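Local coordinates for protein endonuclease V (Streptomyces avermitilis, PDB 3GOC) that probably repairs deaminated bases in DNA, nicking the strand at the second phosphodiester bond 3' to a deoxyinosine with the aid of magnesium, at residues A[44-48]-A[216-221]; A[56-60]-A[96-101]; A[140-145]-A[181-185]. One frame throughout, in Å; residues are numbered along the deposited sequence.

All three contacts are built on one mixed sheet with an RNase H-like core. Contact 1 sets strand 41-49 against helix 211-228 near the C-terminus, and its long span encloses the other two, contact 2 first and contact 3 after it. Contacts 1 and 2 have centres about 9 Å apart and share antiparallel neighbours, strands 41-49 and 55-64. Helix 94-102 of contact 2 covers the opposite face of the sheet from helix 211-228. Contact 3 pairs strands 138-142 and 183-189, its centre about 17 Å from that of contact 1 and 22 Å from that of contact 2. Contact 1 thus carries the magnesium site, and Lys143 of contact 3 brings its side chain near it.

Contact 1. Residues A[44-48]-A[216-221]; sequences GVDVA and ADSLCR. With MG (magnesium ion), chain C; MG (magnesium ion), chain D.
Asp46 and Asp217 meet at a magnesium ion, each giving it one carboxylate oxygen: Asp46 OD1 and Asp217 OD1 both lie 2.2 Å from the metal while only 3.2 Å from each other, a closeness the cation makes tolerable. The other oxygen of Asp46, OD2, reaches the second magnesium at 2.5 Å, so this carboxylate bridges the pair. With CG anti to the backbone N (chi1 -169°), Asp46 swings its carboxylate over the first turn of the helix segment. This is the acidic centre of the RNase H-like fold, where an aspartate of the first strand is joined by one from the C-terminal helix; Asp114, on the adjacent strand 110-114, is a further magnesium ligand. Beneath the ions the packing is close. Ala216 CB sits 3.8 Å from Asp46 CB, and Cys220 SG is pressed to 3.5 Å from Val47 C, with Ala48 CB lying against the same sulfur. The outer side is watery by contrast. Three waters bind the first magnesium; one donates to Val47 O and another accepts from Arg221 NH1. Arg221 NE forms a salt bridge of 2.9 Å to Asp217 OD1, meeting it on the syn side, 26° out of the carboxylate plane.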
ATOM      1  N   GLY A  44       2.976   1.836  14.941  1.00  5.21           N
ATOM      2  CA  GLY A  44       2.669   3.240  15.074  1.00  4.65           C
ATOM      3  C   GLY A  44       3.202   3.749  16.401  1.00  4.62           C
ATOM      4  O   GLY A  44       3.218   3.021  17.390  1.00  5.86           O
ATOM      5  N   VAL A  45       3.671   4.992  16.419  1.00  4.38           N
ATOM      6  CA  VAL A  45       4.158   5.600  17.645  1.00  6.15           C
ATOM      7  C   VAL A  45       3.510   6.966  17.747  1.00  4.19           C
ATOM      8  O   VAL A  45       3.322   7.656  16.741  1.00  7.46           O
ATOM      9  CB  VAL A  45       5.700   5.777  17.659  1.00  9.50           C
ATOM     10  CG1 VAL A  45       6.380   4.437  17.880  1.00  7.70           C
ATOM     11  CG2 VAL A  45       6.165   6.403  16.358  1.00 15.13           C
ATOM     12  N   ASP A  46       3.142   7.338  18.963  1.00  7.47           N
ATOM     13  CA  ASP A  46       2.530   8.639  19.203  1.00  5.94           C
ATOM     14  C   ASP A  46       2.710   8.978  20.672  1.00  5.53           C
ATOM     15  O   ASP A  46       2.998   8.105  21.486  1.00  7.04           O
ATOM     16  CB  ASP A  46       1.041   8.608  18.864  1.00  8.37           C
ATOM     17  CG  ASP A  46       0.433   9.978  18.845  1.00 13.40           C
ATOM     18  OD1 ASP A  46      -0.786  10.080  19.106  1.00 12.15           O
ATOM     19  OD2 ASP A  46       1.162  10.967  18.559  1.00  7.58           O
ATOM     20  N   VAL A  47       2.555  10.252  21.008  1.00  5.27           N
ATOM     21  CA  VAL A  47       2.693  10.677  22.389  1.00  6.50           C
ATOM     22  C   VAL A  47       1.570  11.609  22.808  1.00  6.07           C
ATOM     23  O   VAL A  47       0.872  12.196  21.974  1.00  8.85           O
ATOM     24  CB  VAL A  47       4.045  11.390  22.627  1.00  7.14           C
ATOM     25  CG1 VAL A  47       5.195  10.467  22.240  1.00  8.39           C
ATOM     26  CG2 VAL A  47       4.102  12.675  21.821  1.00  8.24           C
ATOM     27  N   ALA A  48       1.391  11.711  24.117  1.00  6.55           N
ATOM     28  CA  ALA A  48       0.385  12.581  24.706  1.00  5.67           C
ATOM     29  C   ALA A  48       1.078  13.328  25.838  1.00  7.97           C
ATOM     30  O   ALA A  48       1.715  12.716  26.694  1.00  7.74           O
ATOM     31  CB  ALA A  48      -0.782  11.752  25.252  1.00  7.69           C
ATOM     32  N   ALA A 216      -2.061   4.058  18.153  1.00  5.66           N
ATOM     33  CA  ALA A 216      -1.089   4.630  19.070  1.00  5.33           C
ATOM     34  C   ALA A 216      -1.645   5.860  19.776  1.00  5.31           C
ATOM     35  O   ALA A 216      -1.387   6.068  20.963  1.00  5.62           O
ATOM     36  CB  ALA A 216       0.193   4.972  18.327  1.00  5.63           C
ATOM     37  N   ASP A 217      -2.409   6.671  19.053  1.00  4.84           N
ATOM     38  CA  ASP A 217      -2.993   7.865  19.653  1.00  5.84           C
ATOM     39  C   ASP A 217      -3.940   7.478  20.783  1.00  6.36           C
ATOM     40  O   ASP A 217      -3.877   8.031  21.885  1.00  7.60           O
ATOM     41  CB  ASP A 217      -3.759   8.681  18.607  1.00  7.07           C
ATOM     42  CG  ASP A 217      -4.522   9.836  19.224  1.00  7.63           C
ATOM     43  OD1 ASP A 217      -3.879  10.815  19.648  1.00  7.93           O
ATOM     44  OD2 ASP A 217      -5.768   9.759  19.305  1.00 13.33           O
ATOM     45  N   SER A 218      -4.819   6.518  20.509  1.00  4.80           N
ATOM     46  CA  SER A 218      -5.779   6.087  21.515  1.00  3.04           C
ATOM     47  C   SER A 218      -5.065   5.535  22.738  1.00  5.20           C
ATOM     48  O   SER A 218      -5.425   5.848  23.875  1.00  7.50           O
ATOM     49  CB  SER A 218      -6.711   5.015  20.943  1.00  9.29           C
ATOM     50  OG  SER A 218      -7.582   5.570  19.965  1.00 20.12           O
ATOM     51  N   LEU A 219      -4.032   4.731  22.505  1.00  5.11           N
ATOM     52  CA  LEU A 219      -3.306   4.125  23.614  1.00  5.18           C
ATOM     53  C   LEU A 219      -2.509   5.098  24.480  1.00  5.62           C
ATOM     54  O   LEU A 219      -2.555   5.006  25.709  1.00  6.71           O
ATOM     55  CB  LEU A 219      -2.396   3.000  23.103  1.00  6.15           C
ATOM     56  CG  LEU A 219      -1.576   2.265  24.173  1.00  6.37           C
ATOM     57  CD1 LEU A 219      -2.485   1.681  25.258  1.00  6.27           C
ATOM     58  CD2 LEU A 219      -0.775   1.158  23.507  1.00  7.77           C
ATOM     59  N   CYS A 220      -1.774   6.028  23.881  1.00  7.08           N
ATOM     60  CA  CYS A 220      -1.032   6.947  24.734  1.00  5.03           C
ATOM     61  C   CYS A 220      -1.963   7.854  25.532  1.00  5.65           C
ATOM     62  O   CYS A 220      -1.646   8.236  26.658  1.00  6.97           O
ATOM     63  CB  CYS A 220      -0.019   7.786  23.936  1.00  6.65           C
ATOM     64  SG  CYS A 220      -0.642   8.930  22.678  1.00  8.06           S
ATOM     65  N   ARG A 221      -3.105   8.206  24.954  1.00  6.73           N
ATOM     66  CA  ARG A 221      -4.052   9.053  25.668  1.00  6.76           C
ATOM     67  C   ARG A 221      -4.617   8.289  26.868  1.00  8.53           C
ATOM     68  O   ARG A 221      -4.776   8.857  27.953  1.00  6.94           O
ATOM     69  CB  ARG A 221      -5.181   9.494  24.734  1.00 10.18           C
ATOM     70  CG  ARG A 221      -4.761  10.552  23.713  1.00 11.08           C
ATOM     71  CD  ARG A 221      -5.845  10.766  22.664  1.00 13.05           C
ATOM     72  NE  ARG A 221      -5.576  11.902  21.788  1.00 22.20           N
ATOM     73  CZ  ARG A 221      -5.722  13.173  22.146  1.00 29.16           C
ATOM     74  NH1 ARG A 221      -5.456  14.144  21.280  1.00 25.93           N
ATOM     75  NH2 ARG A 221      -6.144  13.479  23.365  1.00 31.00           N
TER
HETATM   76 MG    MG C 301      -2.011  11.906  19.195  1.00 15.27          MG
HETATM   77 MG    MG D 302      -0.114  13.071  18.267  1.00 30.74          MG
HETATM   78  O   HOH W   1      -1.818  12.144  21.478  1.00 13.78           O
HETATM   79  O   HOH W   2      -3.285  13.846  19.179  1.00 15.09           O
HETATM   80  O   HOH W   3      -2.461  11.506  16.928  1.00 16.21           O
HETATM   81  O   HOH W   4       2.101  13.438  17.030  1.00 35.16           O
HETATM   82  O   HOH W   5      -0.170  15.016  16.717  1.00 26.65           O

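Contact 2. Residues A[56-60]-A[96-101]; sequences VVAAA and TVLAAL
Ala58 CB is the central bump of this contact, entering the helix surface among Thr96, Val97 and Ala100. The packing is that of an alpha/beta layer in the RNase H-like fold: helix 94-102 lies on strand 55-64, the axes of the two short segments approaching to 7.1 Å at an angle of 38°, with helix 211-228 covering the other face of the sheet. Small residues permit this approach. Ala58 CB comes within 3.6 Å of Thr96 O and 3.7 Å of Thr96 CG2, while Val97 CG2 borders it at 4.1 Å. In return, Ala100 CB drops onto the strand between Ala58 and Ala60, 3.9 Å from Ala58 O. At one end Thr96 fits its methyl into the hollow between Val56 and Ala58; CG2, anti to the backbone N, lies 3.7 Å from Val56 O, while the hydroxyl OG1 rests beside Val56 CG1. Val56 and Thr96 lie alongside each other, their side chains running opposite ways. No hydrogen bond crosses between the segments, so shape alone joins them here. Val97 and Leu101 also reach Leu130 of helix 126-134. At the far end Leu101 bends its tip back to the strand, placing CD2 4.0 Å from Ala60 CB.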
ATOM      1  N   VAL A  56       5.278  13.199  29.719  1.00  6.67           N
ATOM      2  CA  VAL A  56       4.846  12.821  28.385  1.00  5.08           C
ATOM      3  C   VAL A  56       4.704  11.305  28.365  1.00  6.00           C
ATOM      4  O   VAL A  56       5.492  10.590  28.984  1.00  8.01           O
ATOM      5  CB  VAL A  56       5.854  13.310  27.291  1.00  8.09           C
ATOM      6  CG1 VAL A  56       7.252  12.772  27.565  1.00  8.96           C
ATOM      7  CG2 VAL A  56       5.365  12.892  25.908  1.00  8.46           C
ATOM      8  N   VAL A  57       3.668  10.821  27.692  1.00  5.31           N
ATOM      9  CA  VAL A  57       3.425   9.388  27.606  1.00  6.91           C
ATOM     10  C   VAL A  57       3.491   8.949  26.157  1.00  8.81           C
ATOM     11  O   VAL A  57       2.837   9.530  25.291  1.00  8.36           O
ATOM     12  CB  VAL A  57       2.041   9.021  28.184  1.00  8.11           C
ATOM     13  CG1 VAL A  57       1.731   7.556  27.901  1.00 11.86           C
ATOM     14  CG2 VAL A  57       2.029   9.275  29.688  1.00 11.20           C
ATOM     15  N   ALA A  58       4.297   7.928  25.896  1.00  6.36           N
ATOM     16  CA  ALA A  58       4.452   7.412  24.547  1.00  7.36           C
ATOM     17  C   ALA A  58       3.827   6.039  24.419  1.00  4.71           C
ATOM     18  O   ALA A  58       3.782   5.271  25.382  1.00  7.39           O
ATOM     19  CB  ALA A  58       5.923   7.334  24.186  1.00  6.46           C
ATOM     20  N   ALA A  59       3.325   5.745  23.227  1.00  5.62           N
ATOM     21  CA  ALA A  59       2.734   4.447  22.957  1.00  5.29           C
ATOM     22  C   ALA A  59       3.286   3.913  21.649  1.00  5.96           C
ATOM     23  O   ALA A  59       3.563   4.668  20.719  1.00  6.97           O
ATOM     24  CB  ALA A  59       1.211   4.552  22.868  1.00  6.31           C
ATOM     25  N   ALA A  60       3.468   2.601  21.601  1.00  5.33           N
ATOM     26  CA  ALA A  60       3.936   1.937  20.396  1.00  5.35           C
ATOM     27  C   ALA A  60       2.965   0.785  20.191  1.00  4.83           C
ATOM     28  O   ALA A  60       2.750  -0.020  21.096  1.00  7.57           O
ATOM     29  CB  ALA A  60       5.352   1.412  20.584  1.00  6.95           C
ATOM     30  N   THR A  96      11.320   8.940  25.833  1.00  4.67           N
ATOM     31  CA  THR A  96      10.128   8.191  26.214  1.00  3.66           C
ATOM     32  C   THR A  96       9.641   7.290  25.082  1.00  6.05           C
ATOM     33  O   THR A  96       9.135   6.197  25.330  1.00  6.04           O
ATOM     34  CB  THR A  96       9.010   9.157  26.669  1.00  4.16           C
ATOM     35  OG1 THR A  96       9.508   9.975  27.736  1.00  5.51           O
ATOM     36  CG2 THR A  96       7.804   8.385  27.179  1.00  6.17           C
ATOM     37  N   VAL A  97       9.794   7.749  23.843  1.00  6.39           N
ATOM     38  CA  VAL A  97       9.395   6.955  22.683  1.00  5.62           C
ATOM     39  C   VAL A  97      10.313   5.735  22.592  1.00  6.82           C
ATOM     40  O   VAL A  97       9.857   4.617  22.328  1.00  5.66           O
ATOM     41  CB  VAL A  97       9.497   7.779  21.375  1.00  5.65           C
ATOM     42  CG1 VAL A  97       9.250   6.884  20.163  1.00  9.37           C
ATOM     43  CG2 VAL A  97       8.475   8.906  21.401  1.00  7.72           C
ATOM     44  N   LEU A  98      11.609   5.951  22.809  1.00  6.00           N
ATOM     45  CA  LEU A  98      12.563   4.842  22.766  1.00  4.78           C
ATOM     46  C   LEU A  98      12.200   3.823  23.843  1.00  7.10           C
ATOM     47  O   LEU A  98      12.310   2.619  23.625  1.00  7.55           O
ATOM     48  CB  LEU A  98      13.993   5.356  22.986  1.00  5.06           C
ATOM     49  CG  LEU A  98      14.586   6.189  21.841  1.00  3.82           C
ATOM     50  CD1 LEU A  98      15.912   6.782  22.289  1.00  9.41           C
ATOM     51  CD2 LEU A  98      14.769   5.328  20.599  1.00  9.24           C
ATOM     52  N   ALA A  99      11.747   4.307  24.997  1.00  6.63           N
ATOM     53  CA  ALA A  99      11.370   3.426  26.100  1.00  8.91           C
ATOM     54  C   ALA A  99      10.144   2.580  25.759  1.00  9.09           C
ATOM     55  O   ALA A  99      10.071   1.395  26.105  1.00  7.91           O
ATOM     56  CB  ALA A  99      11.111   4.248  27.360  1.00  7.55           C
ATOM     57  N   ALA A 100       9.168   3.183  25.090  1.00  7.19           N
ATOM     58  CA  ALA A 100       7.972   2.437  24.715  1.00  4.95           C
ATOM     59  C   ALA A 100       8.346   1.352  23.713  1.00  7.56           C
ATOM     60  O   ALA A 100       7.866   0.221  23.805  1.00  6.81           O
ATOM     61  CB  ALA A 100       6.916   3.376  24.118  1.00  8.43           C
ATOM     62  N   LEU A 101       9.201   1.688  22.749  1.00  5.73           N
ATOM     63  CA  LEU A 101       9.617   0.694  21.757  1.00  6.59           C
ATOM     64  C   LEU A 101      10.388  -0.430  22.434  1.00  5.67           C
ATOM     65  O   LEU A 101      10.190  -1.608  22.126  1.00  7.78           O
ATOM     66  CB  LEU A 101      10.492   1.348  20.679  1.00  4.03           C
ATOM     67  CG  LEU A 101       9.767   2.298  19.720  1.00  6.26           C
ATOM     68  CD1 LEU A 101      10.795   3.141  18.992  1.00 11.11           C
ATOM     69  CD2 LEU A 101       8.913   1.511  18.730  1.00  6.29           C
TER

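Contact 3. Residues A[140-145]-A[181-185]; sequences GVAKNP and KPVFV
Ala142 and Phe184 exchange two backbone hydrogen bonds, Ala142 N to Phe184 O at 2.8 Å and Phe184 N to Ala142 O at 2.9 Å, forming the hydrogen-bonded pair of an antiparallel ladder. It joins strand 138-142, the last of the parallel strands in the core of this RNase H-like sheet, to strand 183-189, where the antiparallel extension begins. One residue along, Val141 and Val185 make the non-hydrogen-bonded pair, accompanied by a CA-H...O contact of 3.4 Å from Val185 CA to Gly140 O. On the face bearing these valines, Val141 CG1 meets Val183 CG2 at 3.9 Å, and Thr200 of helix 193-202 covers all three. Beyond Ala142 the strand gives way to a turn, in which Lys143 leaves the pairing; its nearest side-chain atom is about 6 Å from a bound magnesium, and its backbone O is hydrogen-bonded to Arg208. On the other face, Phe184 turns its ring toward this loop, CG lying beside the backbone N (chi1 -53°). Pro145 spreads over one face in a CH-pi contact, CB 3.8 Å from the ring centroid and 14° off its normal, while Lys181 NZ lies at the ring edge, near its plane, 3.6 Å from Lys143 O. Tyr150 adds an edge-to-face ring contact. A serine in place of Phe184 would probably leave Pro145 without the aromatic face it rests on and the turn freer to shift. At the other side of the proline ring, Pro145 CD lies 3.6 Å from Phe184 CE1.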
ATOM      1  N   GLY A 140       7.117   9.281   8.379  1.00  4.84           N
ATOM      2  CA  GLY A 140       6.214  10.145   9.105  1.00  6.24           C
ATOM      3  C   GLY A 140       4.969  10.368   8.262  1.00  5.61           C
ATOM      4  O   GLY A 140       5.038  10.446   7.036  1.00  4.73           O
ATOM      5  N   VAL A 141       3.818  10.421   8.919  1.00  5.43           N
ATOM      6  CA  VAL A 141       2.561  10.708   8.250  1.00  5.92           C
ATOM      7  C   VAL A 141       1.908  11.742   9.149  1.00  5.13           C
ATOM      8  O   VAL A 141       1.658  11.482  10.328  1.00  4.36           O
ATOM      9  CB  VAL A 141       1.635   9.482   8.123  1.00  5.09           C
ATOM     10  CG1 VAL A 141       0.339   9.904   7.432  1.00  7.01           C
ATOM     11  CG2 VAL A 141       2.317   8.383   7.311  1.00  5.73           C
ATOM     12  N   ALA A 142       1.658  12.923   8.595  1.00  3.33           N
ATOM     13  CA  ALA A 142       1.075  14.026   9.358  1.00  5.70           C
ATOM     14  C   ALA A 142      -0.289  14.455   8.846  1.00  4.28           C
ATOM     15  O   ALA A 142      -0.583  14.331   7.660  1.00  5.12           O
ATOM     16  CB  ALA A 142       2.029  15.210   9.347  1.00  5.42           C
ATOM     17  N   LYS A 143      -1.112  14.973   9.758  1.00  4.75           N
ATOM     18  CA  LYS A 143      -2.475  15.411   9.450  1.00  6.68           C
ATOM     19  C   LYS A 143      -2.553  16.784   8.791  1.00  7.46           C
ATOM     20  O   LYS A 143      -3.531  17.081   8.111  1.00  7.85           O
ATOM     21  CB  LYS A 143      -3.329  15.441  10.726  1.00 10.64           C
ATOM     22  CG  LYS A 143      -3.352  14.152  11.515  1.00 20.50           C
ATOM     23  CD  LYS A 143      -3.959  14.384  12.889  1.00 24.54           C
ATOM     24  CE  LYS A 143      -3.803  13.181  13.800  1.00 31.82           C
ATOM     25  NZ  LYS A 143      -4.587  12.024  13.321  1.00 26.80           N
ATOM     26  N   ASN A 144      -1.542  17.622   9.006  1.00  8.20           N
ATOM     27  CA  ASN A 144      -1.524  18.957   8.411  1.00  7.96           C
ATOM     28  C   ASN A 144      -0.170  19.173   7.743  1.00  7.40           C
ATOM     29  O   ASN A 144       0.802  18.500   8.074  1.00  7.75           O
ATOM     30  CB  ASN A 144      -1.806  20.037   9.467  1.00  8.70           C
ATOM     31  CG  ASN A 144      -0.677  20.211  10.457  1.00 14.87           C
ATOM     32  OD1 ASN A 144       0.439  20.583  10.093  1.00 17.79           O
ATOM     33  ND2 ASN A 144      -0.966  19.959  11.724  1.00 23.06           N
ATOM     34  N   PRO A 145      -0.088  20.124   6.795  1.00  6.87           N
ATOM     35  CA  PRO A 145       1.150  20.416   6.068  1.00  9.41           C
ATOM     36  C   PRO A 145       2.169  21.316   6.750  1.00 10.37           C
ATOM     37  O   PRO A 145       3.186  21.652   6.147  1.00 10.37           O
ATOM     38  CB  PRO A 145       0.629  21.031   4.780  1.00  9.91           C
ATOM     39  CG  PRO A 145      -0.514  21.855   5.280  1.00  8.51           C
ATOM     40  CD  PRO A 145      -1.208  20.922   6.261  1.00  6.63           C
ATOM     41  N   LYS A 181      -9.483  15.332   2.139  1.00  7.55           N
ATOM     42  CA  LYS A 181      -8.225  16.045   2.381  1.00  9.64           C
ATOM     43  C   LYS A 181      -7.055  15.052   2.498  1.00  5.53           C
ATOM     44  O   LYS A 181      -7.158  14.048   3.191  1.00  8.22           O
ATOM     45  CB  LYS A 181      -8.365  16.856   3.673  1.00 13.57           C
ATOM     46  CG  LYS A 181      -7.064  17.190   4.385  1.00 29.88           C
ATOM     47  CD  LYS A 181      -6.237  18.191   3.606  1.00 32.07           C
ATOM     48  CE  LYS A 181      -4.965  18.543   4.358  1.00 20.39           C
ATOM     49  NZ  LYS A 181      -5.252  19.142   5.702  1.00 37.87           N
ATOM     50  N   PRO A 182      -5.924  15.319   1.821  1.00  5.76           N
ATOM     51  CA  PRO A 182      -4.802  14.378   1.917  1.00  6.62           C
ATOM     52  C   PRO A 182      -4.025  14.449   3.226  1.00  5.64           C
ATOM     53  O   PRO A 182      -4.265  15.328   4.065  1.00  5.72           O
ATOM     54  CB  PRO A 182      -3.927  14.762   0.727  1.00  8.40           C
ATOM     55  CG  PRO A 182      -4.147  16.248   0.625  1.00  7.55           C
ATOM     56  CD  PRO A 182      -5.641  16.382   0.836  1.00  7.52           C
ATOM     57  N   VAL A 183      -3.114  13.495   3.409  1.00  5.38           N
ATOM     58  CA  VAL A 183      -2.249  13.487   4.582  1.00  3.81           C
ATOM     59  C   VAL A 183      -0.878  13.821   4.019  1.00  5.42           C
ATOM     60  O   VAL A 183      -0.707  13.876   2.802  1.00  7.19           O
ATOM     61  CB  VAL A 183      -2.232  12.121   5.318  1.00  4.38           C
ATOM     62  CG1 VAL A 183      -3.596  11.873   5.944  1.00  9.29           C
ATOM     63  CG2 VAL A 183      -1.859  10.994   4.374  1.00  3.57           C
ATOM     64  N   PHE A 184       0.095  14.046   4.890  1.00  4.23           N
ATOM     65  CA  PHE A 184       1.416  14.447   4.446  1.00  5.49           C
ATOM     66  C   PHE A 184       2.483  13.474   4.877  1.00  5.35           C
ATOM     67  O   PHE A 184       2.818  13.347   6.054  1.00  5.55           O
ATOM     68  CB  PHE A 184       1.646  15.871   4.939  1.00  5.26           C
ATOM     69  CG  PHE A 184       0.533  16.795   4.536  1.00  5.37           C
ATOM     70  CD1 PHE A 184      -0.599  16.948   5.343  1.00  7.08           C
ATOM     71  CD2 PHE A 184       0.547  17.392   3.277  1.00  4.30           C
ATOM     72  CE1 PHE A 184      -1.705  17.673   4.892  1.00  7.52           C
ATOM     73  CE2 PHE A 184      -0.546  18.116   2.814  1.00  7.16           C
ATOM     74  CZ  PHE A 184      -1.681  18.256   3.622  1.00  6.99           C
ATOM     75  N   VAL A 185       3.009  12.785   3.874  1.00  4.64           N
ATOM     76  CA  VAL A 185       3.998  11.738   4.051  1.00  5.32           C
ATOM     77  C   VAL A 185       5.434  12.183   3.827  1.00  6.06           C
ATOM     78  O   VAL A 185       5.736  12.854   2.847  1.00  5.52           O
ATOM     79  CB  VAL A 185       3.691  10.592   3.065  1.00  3.68           C
ATOM     80  CG1 VAL A 185       4.672   9.450   3.246  1.00  7.10           C
ATOM     81  CG2 VAL A 185       2.260  10.120   3.265  1.00  4.43           C
TER